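Local coordinates for FHA domain-containing protein FhaA (Mycobacterium tuberculosis, PDB 3PO8), which regulates cell growth and peptidoglycan synthesis by binding MviN, using its FHA domain, the part present here, to recognise phosphorylated MviN and the kinase PknB, at residues 19-22 / 23-27; 41-44 / 45-48. All coordinates share one frame; numbering follows the deposited sequence.

Interaction 1: residues 19-22 / 23-27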
ATOM      1  N   GLN A  19       1.615  -2.567   9.096  1.00 13.21           N
ATOM      2  CA  GLN A  19       2.691  -1.639   9.372  1.00 13.32           C
ATOM      3  C   GLN A  19       3.875  -1.944   8.470  1.00 13.00           C
ATOM      4  O   GLN A  19       4.346  -3.065   8.438  1.00 12.90           O
ATOM      5  CB  GLN A  19       3.100  -1.709  10.840  1.00 14.70           C
ATOM      6  CG  GLN A  19       4.077  -0.627  11.226  1.00 16.92           C
ATOM      7  CD  GLN A  19       4.141  -0.381  12.705  1.00 22.10           C
ATOM      8  OE1 GLN A  19       5.155  -0.645  13.329  1.00 28.43           O
ATOM      9  NE2 GLN A  19       3.057   0.127  13.273  1.00 25.31           N
ATOM     10  N   LEU A  20       4.381  -0.924   7.777  1.00 11.81           N
ATOM     11  CA  LEU A  20       5.492  -1.150   6.862  1.00 12.11           C
ATOM     12  C   LEU A  20       6.707  -1.637   7.615  1.00 12.56           C
ATOM     13  O   LEU A  20       7.027  -1.138   8.718  1.00 13.57           O
ATOM     14  CB  LEU A  20       5.896   0.096   6.080  1.00 12.10           C
ATOM     15  CG  LEU A  20       4.860   0.730   5.172  1.00 11.48           C
ATOM     16  CD1 LEU A  20       5.495   1.836   4.357  1.00 12.35           C
ATOM     17  CD2 LEU A  20       4.248  -0.298   4.266  1.00 11.66           C
ATOM     18  N   ARG A  21       7.401  -2.585   7.014  1.00 13.42           N
ATOM     19  CA  ARG A  21       8.712  -3.003   7.480  1.00 14.76           C
ATOM     20  C   ARG A  21       9.777  -2.413   6.577  1.00 14.80           C
ATOM     21  O   ARG A  21       9.512  -2.066   5.426  1.00 13.13           O
ATOM     22  CB  ARG A  21       8.810  -4.529   7.428  1.00 15.09           C
ATOM     23  CG  ARG A  21       7.714  -5.254   8.218  1.00 20.38           C
ATOM     24  CD  ARG A  21       7.803  -6.776   8.102  1.00 27.34           C
ATOM     25  NE  ARG A  21       6.558  -7.388   7.626  1.00 31.39           N
ATOM     26  CZ  ARG A  21       6.458  -8.627   7.134  1.00 34.59           C
ATOM     27  NH1 ARG A  21       7.527  -9.418   7.038  1.00 36.17           N
ATOM     28  NH2 ARG A  21       5.284  -9.082   6.726  1.00 35.96           N
ATOM     29  N   GLU A  22      10.994  -2.309   7.082  1.00 14.81           N
ATOM     30  CA  GLU A  22      12.109  -1.882   6.264  1.00 15.52           C
ATOM     31  C   GLU A  22      12.255  -2.838   5.090  1.00 15.20           C
ATOM     32  O   GLU A  22      12.143  -4.055   5.223  1.00 17.02           O
ATOM     33  CB  GLU A  22      13.386  -1.860   7.112  1.00 16.71           C
ATOM     34  CG  GLU A  22      14.612  -1.383   6.386  1.00 20.56           C
ATOM     35  CD  GLU A  22      15.813  -1.272   7.297  1.00 23.61           C
ATOM     36  OE1 GLU A  22      15.630  -1.012   8.515  1.00 27.90           O
ATOM     37  OE2 GLU A  22      16.940  -1.450   6.773  1.00 24.92           O
ATOM     38  N   GLY A  23      12.475  -2.265   3.914  1.00 14.06           N
ATOM     39  CA  GLY A  23      12.631  -3.026   2.714  1.00 13.70           C
ATOM     40  C   GLY A  23      11.382  -2.960   1.866  1.00 13.34           C
ATOM     41  O   GLY A  23      10.653  -1.971   1.839  1.00 13.96           O
ATOM     42  N   SER A  24      11.189  -4.024   1.121  1.00 14.68           N
ATOM     43  CA  SER A  24      10.074  -4.156   0.224  1.00 15.61           C
ATOM     44  C   SER A  24       8.848  -4.739   0.934  1.00 14.37           C
ATOM     45  O   SER A  24       8.952  -5.712   1.678  1.00 16.81           O
ATOM     46  CB  SER A  24      10.489  -5.049  -0.933  1.00 17.14           C
ATOM     47  OG  SER A  24       9.379  -5.479  -1.661  1.00 21.94           O
ATOM     48  N   ASN A  25       7.693  -4.131   0.697  1.00 12.32           N
ATOM     49  CA  ASN A  25       6.419  -4.580   1.255  1.00 12.11           C
ATOM     50  C   ASN A  25       5.432  -4.762   0.130  1.00 11.64           C
ATOM     51  O   ASN A  25       5.005  -3.764  -0.458  1.00 11.66           O
ATOM     52  CB  ASN A  25       5.849  -3.530   2.223  1.00 11.75           C
ATOM     53  CG  ASN A  25       6.747  -3.253   3.410  1.00 11.54           C
ATOM     54  OD1 ASN A  25       6.522  -3.783   4.496  1.00 11.54           O
ATOM     55  ND2 ASN A  25       7.765  -2.421   3.213  1.00 11.55           N
ATOM     56  N   ILE A  26       5.091  -6.000  -0.197  1.00 11.70           N
ATOM     57  CA  ILE A  26       4.226  -6.279  -1.336  1.00 12.00           C
ATOM     58  C   ILE A  26       2.775  -6.367  -0.911  1.00 11.69           C
ATOM     59  O   ILE A  26       2.432  -7.043   0.044  1.00 11.33           O
ATOM     60  CB  ILE A  26       4.629  -7.623  -2.016  1.00 13.83           C
ATOM     61  CG1 ILE A  26       6.099  -7.566  -2.468  1.00 16.93           C
ATOM     62  CG2 ILE A  26       3.644  -8.033  -3.145  1.00 15.48           C
ATOM     63  CD1 ILE A  26       6.404  -6.602  -3.573  1.00 20.61           C
ATOM     64  N   ILE A  27       1.922  -5.639  -1.625  1.00 10.82           N
ATOM     65  CA  ILE A  27       0.478  -5.734  -1.469  1.00 11.23           C
ATOM     66  C   ILE A  27      -0.070  -6.469  -2.671  1.00 10.96           C
ATOM     67  O   ILE A  27       0.271  -6.155  -3.806  1.00 11.09           O
ATOM     68  CB  ILE A  27      -0.167  -4.338  -1.378  1.00 11.63           C
ATOM     69  CG1 ILE A  27       0.369  -3.552  -0.205  1.00 13.87           C
ATOM     70  CG2 ILE A  27      -1.666  -4.447  -1.281  1.00 13.56           C
ATOM     71  CD1 ILE A  27      -0.118  -2.146  -0.234  1.00 20.36           C
TER
HETATM   72  O   HOH W   1      10.177  -6.112   4.321  1.00 30.45           O
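Asn25 reaches back across the turn at 20-24 and holds the backbone of Arg21 through both halves of its carboxamide. With chi1 at -61° its CG lies beside its own backbone N, which sets the amide against the peptide groups of Arg21. CB, the first atom out, meets the methyl CD2 of Leu20, and the same methyl lies 4.0 Å from Asn25 CG, so the aliphatic root of the side chain rests on a buried leucine. Beyond CG the group divides. Asn25 OD1 accepts from Arg21 N at 2.9 Å in a nearly straight bond, the donor standing 21° out of the carbonyl plane. Asn25 ND2 donates to Arg21 O at 2.8 Å, and here the acceptor lies within the amide plane of Asn25. One residue thus has both its donor and its acceptor matched by a carboxamide, a task for which asparagine has the right shape and length. Tyr18 OH also bonds to OD1 and ND2 also donates to Ile49 O; the backbone N-H of Arg21 and the two carbonyl acceptors fix the flip of the buried amide.

Gly23 suits the turn because its positive phi of 104° would press a side chain against Glu22 O. A water bridges the turn by donating to Glu22 O (3.0 Å) and to Ser24 O (2.9 Å).

The turn joins strand 17-19 of one sheet to strand 23-28 of the other. Leu20 packs on Val6 of strand 4-10 and on Ile49 and Trp51 of strand 47-51, so it lies between the two sheets of the FHA beta-sandwich.

Interaction 2: residues 41-44 / 45-48. With PO4 (phosphate ion), chain B.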
ATOM      1  N   GLY A  41      -9.947  -8.007  -8.112  1.00 14.82           N
ATOM      2  CA  GLY A  41      -9.450  -6.952  -8.984  1.00 14.90           C
ATOM      3  C   GLY A  41      -8.008  -6.573  -8.694  1.00 14.09           C
ATOM      4  O   GLY A  41      -7.424  -5.792  -9.435  1.00 15.49           O
ATOM      5  N   VAL A  42      -7.435  -7.137  -7.625  1.00 13.47           N
ATOM      6  CA  VAL A  42      -6.077  -6.877  -7.183  1.00 12.37           C
ATOM      7  C   VAL A  42      -5.195  -8.008  -7.698  1.00 11.89           C
ATOM      8  O   VAL A  42      -5.531  -9.186  -7.545  1.00 13.34           O
ATOM      9  CB  VAL A  42      -6.031  -6.810  -5.644  1.00 12.17           C
ATOM     10  CG1 VAL A  42      -4.579  -6.740  -5.113  1.00 13.30           C
ATOM     11  CG2 VAL A  42      -6.855  -5.638  -5.199  1.00 12.39           C
ATOM     12  N   SER A  43      -4.068  -7.663  -8.289  1.00 11.33           N
ATOM     13  CA  SER A  43      -3.153  -8.656  -8.856  1.00 11.29           C
ATOM     14  C   SER A  43      -2.481  -9.452  -7.736  1.00 11.83           C
ATOM     15  O   SER A  43      -2.464  -9.029  -6.584  1.00 12.01           O
ATOM     16  CB  SER A  43      -2.116  -7.998  -9.761  1.00 11.26           C
ATOM     17  OG  SER A  43      -2.745  -7.519 -10.921  1.00 14.73           O
ATOM     18  N   ARG A  44      -1.942 -10.619  -8.074  1.00 12.82           N
ATOM     19  CA  ARG A  44      -1.289 -11.473  -7.074  1.00 13.71           C
ATOM     20  C   ARG A  44      -0.179 -10.679  -6.362  1.00 13.54           C
ATOM     21  O   ARG A  44      -0.068 -10.697  -5.143  1.00 13.65           O
ATOM     22  CB  ARG A  44      -0.758 -12.750  -7.720  1.00 15.43           C
ATOM     23  CG  ARG A  44      -1.858 -13.733  -8.001  1.00 19.14           C
ATOM     24  CD  ARG A  44      -1.377 -14.808  -8.939  1.00 24.04           C
ATOM     25  NE  ARG A  44      -1.501 -14.379 -10.332  1.00 28.79           N
ATOM     26  CZ  ARG A  44      -0.921 -14.988 -11.365  1.00 33.10           C
ATOM     27  NH1 ARG A  44      -0.159 -16.065 -11.181  1.00 34.89           N
ATOM     28  NH2 ARG A  44      -1.104 -14.520 -12.597  1.00 34.21           N
ATOM     29  N   ARG A  45       0.645  -9.999  -7.144  1.00 13.69           N
ATOM     30  CA  ARG A  45       1.625  -9.033  -6.615  1.00 13.78           C
ATOM     31  C   ARG A  45       1.310  -7.717  -7.306  1.00 11.80           C
ATOM     32  O   ARG A  45       1.609  -7.534  -8.483  1.00 13.62           O
ATOM     33  CB  ARG A  45       3.045  -9.486  -6.930  1.00 14.47           C
ATOM     34  CG  ARG A  45       3.363 -10.836  -6.326  1.00 17.73           C
ATOM     35  CD  ARG A  45       4.788 -11.284  -6.680  1.00 24.26           C
ATOM     36  NE  ARG A  45       5.745 -10.707  -5.747  1.00 29.36           N
ATOM     37  CZ  ARG A  45       7.069 -10.846  -5.809  1.00 33.41           C
ATOM     38  NH1 ARG A  45       7.646 -11.547  -6.783  1.00 35.56           N
ATOM     39  NH2 ARG A  45       7.825 -10.272  -4.884  1.00 34.85           N
ATOM     40  N   HIS A  46       0.630  -6.824  -6.599  1.00 10.90           N
ATOM     41  CA  HIS A  46       0.018  -5.670  -7.234  1.00 10.55           C
ATOM     42  C   HIS A  46       0.853  -4.415  -7.156  1.00  9.87           C
ATOM     43  O   HIS A  46       1.022  -3.703  -8.153  1.00 11.00           O
ATOM     44  CB  HIS A  46      -1.359  -5.422  -6.641  1.00 10.52           C
ATOM     45  CG  HIS A  46      -2.191  -4.449  -7.414  1.00 10.78           C
ATOM     46  ND1 HIS A  46      -3.294  -4.842  -8.135  1.00 11.65           N
ATOM     47  CD2 HIS A  46      -2.125  -3.102  -7.522  1.00 12.60           C
ATOM     48  CE1 HIS A  46      -3.852  -3.782  -8.687  1.00 11.02           C
ATOM     49  NE2 HIS A  46      -3.161  -2.708  -8.334  1.00 10.89           N
ATOM     50  N   LEU A  47       1.332  -4.100  -5.958  1.00 10.01           N
ATOM     51  CA  LEU A  47       2.213  -2.983  -5.785  1.00 10.25           C
ATOM     52  C   LEU A  47       3.192  -3.310  -4.696  1.00  9.67           C
ATOM     53  O   LEU A  47       2.965  -4.216  -3.902  1.00 10.66           O
ATOM     54  CB  LEU A  47       1.452  -1.679  -5.506  1.00 11.82           C
ATOM     55  CG  LEU A  47       0.627  -1.626  -4.228  1.00 11.91           C
ATOM     56  CD1 LEU A  47       1.479  -1.199  -3.024  1.00 15.13           C
ATOM     57  CD2 LEU A  47      -0.548  -0.648  -4.342  1.00 11.86           C
ATOM     58  N   GLU A  48       4.304  -2.577  -4.686  1.00 10.36           N
ATOM     59  CA  GLU A  48       5.267  -2.645  -3.619  1.00 11.90           C
ATOM     60  C   GLU A  48       5.396  -1.300  -2.974  1.00 10.40           C
ATOM     61  O   GLU A  48       5.280  -0.286  -3.633  1.00 11.29           O
ATOM     62  CB  GLU A  48       6.616  -3.129  -4.149  1.00 13.76           C
ATOM     63  CG  GLU A  48       7.485  -2.146  -4.836  1.00 17.57           C
ATOM     64  CD  GLU A  48       8.958  -2.609  -4.964  1.00 19.96           C
ATOM     65  OE1 GLU A  48       9.459  -3.452  -4.155  1.00 23.72           O
ATOM     66  OE2 GLU A  48       9.601  -2.087  -5.890  1.00 26.53           O
TER
HETATM   67  P   PO4 B 101      -2.487 -10.822 -12.095  1.00 28.05           P
HETATM   68  O1  PO4 B 101      -1.099 -10.427 -12.547  1.00 30.60           O
HETATM   69  O2  PO4 B 101      -2.952 -11.918 -13.046  1.00 28.89           O
HETATM   70  O3  PO4 B 101      -2.348 -11.385 -10.704  1.00 29.64           O
HETATM   71  O4  PO4 B 101      -3.439  -9.662 -12.204  1.00 28.38           O
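The phosphate-binding loop of the FHA domain is the setting here, where Ser43 and His46 belong to the family's characteristic Ser-X-X-His motif. The imidazole of His46 braces the loop: its ND1 accepts the backbone N-H of Ser43 at 2.9 Å, nearly straight and in the plane of the ring. As ND1 accepts, NE2 can donate to Gly66 O, so histidine ties two loops together. Val42 CG1 packs against His46 CB and ND1, 3.8 Å from the latter.

The loop thus braced offers its donors to a phosphate ion, probably from the crystallisation liquor, at a position consistent with that of a phosphothreonine phosphate. Ser43 OG gives a short bond to phosphate O4 (2.6 Å), while Arg44 N donates to phosphate O3 at 2.8 Å. The Arg44 side chain, bent at chi3 (-85°), curls back so that NE also reaches phosphate O3 and NH2 points straight at phosphate O2, 3.2 Å away in the guanidinium plane. Thr64 OG1 adds another bond to the ion, and Thr64 N bonds to Ser43 OG.

His46 and Leu47 form a classic beta bulge opposite Ile27 of strand 23-28, where the loop enters strand 47-51; Val42 and His46 pack on Leu87 of strand 84-87.

Interactions 1 and 2 each lead into one of two neighbouring antiparallel strands, 23-28 and 47-51, their centres about 14 Å apart. They meet where Ile27 N approaches Leu47 O and Ile27 O approaches His46 N, both at 2.9 Å and probably hydrogen-bonded. Beside this pairing, Ile26 CD1 packs against Glu48 CB at 3.5 Å, and Glu48 OE1 also bonds to Ser24 OG. The phosphate lies at the 41-44 loop, whereas the turn at 19-22 lies at the other end of strand 23-28 and does not contact the ion. The first contact thus lies at the start of strand 23-28, which pairs with strand 47-51, the strand that follows the phosphate-binding loop.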